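Local coordinates for alginate lyase (Bacteroides ovatus, PDB 3NNB), which probably cleaves the polysaccharide alginate by beta-elimination, leaving an unsaturated sugar at the new chain end, at residues Q229-A234 / K245-F250. Sequence-based numbering, arbitrary orientation.
Sequences QLTAYA and KTIQEF
T231 and T246 meet across two neighbouring helices with the same first torsion: in each, OG1 lies anti to the carbonyl carbon (chi1 -60° in T231, -53° in T246) and the methyl CG2 lies anti to the backbone N. The two side chains point opposite ways as they pass, so T231 OG1 lies against the CB-CG2 bond of T246, 3.2 Å from T246 CG2, with no reverse pairing. No hydrogen bond crosses the contact. Each hydroxyl is instead turned back along its own helix, T231 OG1 bonding to the carbonyl of D227 and T246 OG1 to that of L242, a familiar way for buried threonines to satisfy their polar atoms. The CA atoms of T231 and T246, 6.3 Å apart, are the nearest pair across the two segments. The motif is an antiparallel helical hairpin, helix 221-236 followed by helix 240-258, consistent with the alpha/alpha-toroid architecture of the six-hairpin clan, which includes this family; the local axes lie 9.7 Å apart, with 154° between their directions. L230 comes in roughly perpendicular to T246, its CD2 3.7 Å from T246 OG1. On the methyl side of T231, CG2 packs across I247, 3.7 Å from its CD1. Replacing T231 with an alanine, which lacks OG1 and CG2, would probably open a gap beside T246 and I247 and cost the D227 carbonyl its hydroxyl donor. Helix 274-293 covers this seam, M288 and I291 touching T231 and A292 touching I247, while L230 leans on M206 of helix 189-208.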
loop_
_atom_site.group_PDB
_atom_site.type_symbol
_atom_site.label_atom_id
_atom_site.label_comp_id
_atom_site.label_asym_id
_atom_site.label_seq_id
_atom_site.Cartn_x
_atom_site.Cartn_y
_atom_site.Cartn_z
ATOM N N GLN A 229 -7.406 3.524 -2.508
ATOM C CA GLN A 229 -6.713 4.760 -2.177
ATOM C C GLN A 229 -7.724 5.902 -2.164
ATOM O O GLN A 229 -7.740 6.692 -1.237
ATOM C CB GLN A 229 -5.644 5.058 -3.245
ATOM C CG GLN A 229 -4.497 4.071 -3.315
ATOM C CD GLN A 229 -3.309 4.656 -4.074
ATOM O OE1 GLN A 229 -2.648 5.579 -3.575
ATOM N NE2 GLN A 229 -3.004 4.099 -5.267
ATOM N N LEU A 230 -8.598 5.979 -3.174
ATOM C CA LEU A 230 -9.601 7.065 -3.191
ATOM C C LEU A 230 -10.443 7.037 -1.896
ATOM O O LEU A 230 -10.708 8.075 -1.261
ATOM C CB LEU A 230 -10.488 6.969 -4.429
ATOM C CG LEU A 230 -11.456 8.151 -4.626
ATOM C CD1 LEU A 230 -10.677 9.409 -5.037
ATOM C CD2 LEU A 230 -12.520 7.761 -5.693
ATOM N N THR A 231 -10.822 5.832 -1.486
ATOM C CA THR A 231 -11.677 5.643 -0.300
ATOM C C THR A 231 -10.941 6.110 0.953
ATOM O O THR A 231 -11.474 6.884 1.749
ATOM C CB THR A 231 -12.134 4.217 -0.187
ATOM O OG1 THR A 231 -12.883 3.867 -1.356
ATOM C CG2 THR A 231 -13.056 4.024 1.052
ATOM N N ALA A 232 -9.703 5.638 1.128
ATOM C CA ALA A 232 -8.930 6.009 2.300
ATOM C C ALA A 232 -8.673 7.528 2.351
ATOM O O ALA A 232 -8.757 8.137 3.435
ATOM C CB ALA A 232 -7.583 5.281 2.284
ATOM N N TYR A 233 -8.326 8.138 1.211
ATOM C CA TYR A 233 -7.978 9.578 1.203
ATOM C C TYR A 233 -9.251 10.404 1.399
ATOM O O TYR A 233 -9.222 11.425 2.090
ATOM C CB TYR A 233 -7.220 9.991 -0.049
ATOM C CG TYR A 233 -6.000 9.126 -0.296
ATOM C CD1 TYR A 233 -5.405 8.431 0.713
ATOM C CD2 TYR A 233 -5.476 8.964 -1.587
ATOM C CE1 TYR A 233 -4.302 7.575 0.460
ATOM C CE2 TYR A 233 -4.396 8.188 -1.831
ATOM C CZ TYR A 233 -3.814 7.453 -0.820
ATOM O OH TYR A 233 -2.776 6.578 -1.089
ATOM N N ALA A 234 -10.365 9.921 0.849
ATOM C CA ALA A 234 -11.659 10.578 1.075
ATOM C C ALA A 234 -11.980 10.599 2.570
ATOM O O ALA A 234 -12.380 11.637 3.110
ATOM C CB ALA A 234 -12.794 9.857 0.258
ATOM N N LYS A 245 -19.712 5.947 -1.501
ATOM C CA LYS A 245 -20.030 5.678 -2.894
ATOM C C LYS A 245 -19.038 4.681 -3.503
ATOM O O LYS A 245 -19.426 3.750 -4.182
ATOM C CB LYS A 245 -20.031 6.961 -3.712
ATOM C CG LYS A 245 -20.068 6.737 -5.208
ATOM C CD LYS A 245 -19.922 8.054 -5.965
ATOM C CE LYS A 245 -20.390 7.921 -7.407
ATOM N NZ LYS A 245 -19.512 7.025 -8.218
ATOM N N THR A 246 -17.749 4.919 -3.264
ATOM C CA THR A 246 -16.683 4.104 -3.841
ATOM C C THR A 246 -16.781 2.676 -3.284
ATOM O O THR A 246 -16.626 1.694 -4.007
ATOM C CB THR A 246 -15.309 4.755 -3.568
ATOM O OG1 THR A 246 -15.346 6.106 -4.028
ATOM C CG2 THR A 246 -14.172 3.995 -4.301
ATOM N N ILE A 247 -17.063 2.573 -1.998
ATOM C CA ILE A 247 -17.275 1.254 -1.350
ATOM C C ILE A 247 -18.465 0.513 -1.938
ATOM O O ILE A 247 -18.386 -0.677 -2.270
ATOM C CB ILE A 247 -17.421 1.400 0.171
ATOM C CG1 ILE A 247 -16.070 1.844 0.792
ATOM C CG2 ILE A 247 -17.889 0.072 0.830
ATOM C CD1 ILE A 247 -16.137 2.321 2.250
ATOM N N GLN A 248 -19.590 1.209 -2.068
ATOM C CA GLN A 248 -20.804 0.565 -2.550
ATOM C C GLN A 248 -20.683 0.073 -3.968
ATOM O O GLN A 248 -21.251 -0.956 -4.295
ATOM C CB GLN A 248 -22.008 1.489 -2.326
ATOM C CG GLN A 248 -22.313 1.509 -0.798
ATOM C CD GLN A 248 -23.315 2.544 -0.355
ATOM O OE1 GLN A 248 -23.715 3.423 -1.121
ATOM N NE2 GLN A 248 -23.692 2.470 0.920
ATOM N N GLU A 249 -19.892 0.758 -4.782
ATOM C CA GLU A 249 -19.658 0.361 -6.162
ATOM C C GLU A 249 -18.561 -0.689 -6.356
ATOM O O GLU A 249 -18.438 -1.293 -7.440
ATOM C CB GLU A 249 -19.348 1.591 -7.004
ATOM C CG GLU A 249 -20.514 2.534 -7.066
ATOM C CD GLU A 249 -20.248 3.769 -7.914
ATOM O OE1 GLU A 249 -19.135 3.963 -8.457
ATOM O OE2 GLU A 249 -21.201 4.546 -8.036
ATOM N N PHE A 250 -17.766 -0.914 -5.304
ATOM C CA PHE A 250 -16.552 -1.733 -5.405
ATOM C C PHE A 250 -16.805 -3.213 -5.787
ATOM O O PHE A 250 -16.104 -3.744 -6.644
ATOM C CB PHE A 250 -15.730 -1.553 -4.121
ATOM C CG PHE A 250 -14.422 -2.292 -4.059
ATOM C CD1 PHE A 250 -13.244 -1.698 -4.536
ATOM C CD2 PHE A 250 -14.343 -3.531 -3.449
ATOM C CE1 PHE A 250 -12.042 -2.340 -4.408
ATOM C CE2 PHE A 250 -13.145 -4.174 -3.335
ATOM C CZ PHE A 250 -11.994 -3.551 -3.774
#